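PDB 4D74: probable low molecular weight protein-tyrosine-phosphatase AmsI from Erwinia amylovora, which probably hydrolyses phosphotyrosine in proteins, and may thereby be required for production of the virulence exopolysaccharide amylovoran. Local coordinates for residues A[42-45]-A[46-50]. The protein carries 1 engineered substitution. Residues are numbered along the deposited sequence; the frame is centred on the assembly and turned at random.
With SO4 (sulfate ion), chain B.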
loop_
_atom_site.group_PDB
_atom_site.type_symbol
_atom_site.label_atom_id
_atom_site.label_comp_id
_atom_site.label_asym_id
_atom_site.label_seq_id
_atom_site.Cartn_x
_atom_site.Cartn_y
_atom_site.Cartn_z
ATOM N N SER A 42 0.521 15.656 -10.770
ATOM C CA SER A 42 -0.443 14.765 -11.387
ATOM C C SER A 42 -0.274 14.621 -12.906
ATOM O O SER A 42 -0.345 13.513 -13.388
ATOM C CB SER A 42 -1.896 15.015 -10.941
ATOM O OG SER A 42 -2.345 16.344 -11.147
ATOM N N PRO A 43 -0.049 15.711 -13.660
ATOM C CA PRO A 43 0.209 15.485 -15.098
ATOM C C PRO A 43 1.534 14.752 -15.338
ATOM O O PRO A 43 1.642 13.969 -16.277
ATOM C CB PRO A 43 0.239 16.901 -15.714
ATOM C CG PRO A 43 0.321 17.816 -14.579
ATOM C CD PRO A 43 -0.195 17.142 -13.365
ATOM N N THR A 44 2.521 14.959 -14.481
ATOM C CA THR A 44 3.764 14.241 -14.622
ATOM C C THR A 44 3.523 12.730 -14.411
ATOM O O THR A 44 3.954 11.911 -15.222
ATOM C CB THR A 44 4.843 14.769 -13.654
ATOM O OG1 THR A 44 5.083 16.174 -13.936
ATOM C CG2 THR A 44 6.131 14.021 -13.816
ATOM N N GLY A 45 2.864 12.394 -13.330
ATOM C CA GLY A 45 2.520 11.002 -13.064
ATOM C C GLY A 45 1.711 10.382 -14.177
ATOM O O GLY A 45 1.978 9.242 -14.571
ATOM N N GLU A 46 0.713 11.108 -14.674
ATOM C CA GLU A 46 -0.113 10.666 -15.812
ATOM C C GLU A 46 0.772 10.315 -16.993
ATOM O O GLU A 46 0.638 9.238 -17.563
ATOM C CB GLU A 46 -1.120 11.747 -16.230
ATOM C CG GLU A 46 -1.873 11.445 -17.527
ATOM C CD GLU A 46 -2.541 12.677 -18.134
ATOM O OE1 GLU A 46 -3.094 13.516 -17.380
ATOM O OE2 GLU A 46 -2.529 12.791 -19.385
ATOM N N ARG A 47 1.658 11.215 -17.382
ATOM C CA ARG A 47 2.405 11.003 -18.594
ATOM C C ARG A 47 3.493 9.942 -18.455
ATOM O O ARG A 47 3.834 9.282 -19.433
ATOM C CB ARG A 47 2.938 12.315 -19.137
ATOM C CG ARG A 47 1.813 13.287 -19.497
ATOM C CD ARG A 47 0.873 12.771 -20.564
ATOM N NE ARG A 47 -0.144 13.764 -20.876
ATOM C CZ ARG A 47 0.017 14.764 -21.748
ATOM N NH1 ARG A 47 1.147 14.924 -22.425
ATOM N NH2 ARG A 47 -0.983 15.622 -21.939
ATOM N N LEU A 48 4.033 9.758 -17.264
ATOM C CA LEU A 48 4.951 8.653 -17.012
ATOM C C LEU A 48 4.215 7.317 -17.202
ATOM O O LEU A 48 4.738 6.406 -17.848
ATOM C CB LEU A 48 5.485 8.771 -15.591
ATOM C CG LEU A 48 6.628 9.756 -15.403
ATOM C CD1 LEU A 48 6.803 10.108 -13.932
ATOM C CD2 LEU A 48 7.911 9.179 -15.977
ATOM N N LEU A 49 3.018 7.194 -16.646
ATOM C CA LEU A 49 2.217 5.975 -16.827
ATOM C C LEU A 49 1.828 5.775 -18.285
ATOM O O LEU A 49 1.877 4.651 -18.786
ATOM C CB LEU A 49 0.984 5.963 -15.943
ATOM C CG LEU A 49 1.302 5.729 -14.476
ATOM C CD1 LEU A 49 0.035 6.006 -13.704
ATOM C CD2 LEU A 49 1.821 4.317 -14.163
ATOM N N LYS A 50 1.443 6.845 -18.975
ATOM C CA LYS A 50 1.051 6.718 -20.385
ATOM C C LYS A 50 2.195 6.243 -21.248
ATOM O O LYS A 50 1.958 5.432 -22.182
ATOM C CB LYS A 50 0.461 8.054 -20.887
ATOM C CG LYS A 50 -0.218 7.983 -22.269
ATOM C CD LYS A 50 -1.346 6.949 -22.340
ATOM C CE LYS A 50 -2.207 7.171 -23.584
ATOM N NZ LYS A 50 -3.136 6.038 -23.763
HETATM S S SO4 B . -1.040 19.065 -8.884
HETATM O O1 SO4 B . -0.852 20.419 -9.516
HETATM O O2 SO4 B . -1.373 19.280 -7.461
HETATM O O3 SO4 B . 0.089 18.201 -9.109
HETATM O O4 SO4 B . -2.221 18.231 -9.258
#
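S42 O accepts the backbone N-H of E46 at 2.9 Å, the first of four successive i to i+4 bonds that mark residues 42-49, about two turns near the start of helix 41-52, as alpha-helical. At its other end S42 faces a sulfate: its N donates to sulfate O3 at 3.1 Å, and OG to sulfate O4 at 2.7 Å. The chi1 of 56° sets OG between the backbone N and the carbonyl carbon, which brings hydroxyl and amide to the same anion; N38 ND2 is a further partner of OG. Backbone amides of residues 36 to 40 also bind the sulfate, beside C35 and R41, by similarity the nucleophile and a second active-site residue. This is the P-loop of the family, CX5RS followed by a helix that points its N-terminal end at the anion, within the beta-alpha-beta unit 30-35, 41-52, 57-62.

P43 O receives R47 N at 3.0 Å, and CG of R47 packs against the same oxygen at 3.3 Å. Beyond the bend at chi2 (-61°), R47 NE forms a salt-bridged hydrogen bond to E46 OE2 at 3.0 Å; OE2 lies close to the plane of the guanidinium, whereas NE comes from above the carboxylate plane. E46 OE1 is hydrogen-bonded to S60 OG, and the carbonyl of Q87 takes R47 NH2.

T44 O accepts L48 N at 3.0 Å, while T44 CG2 runs alongside L48 CD1 at 4.0 Å; both side chains touch Y154 and L157 of helix 147-169. T44 OG1 bonds back to the C40 carbonyl. G45, without a side chain, contributes its carbonyl to L49 N, whose leucine packs on I31 and V33.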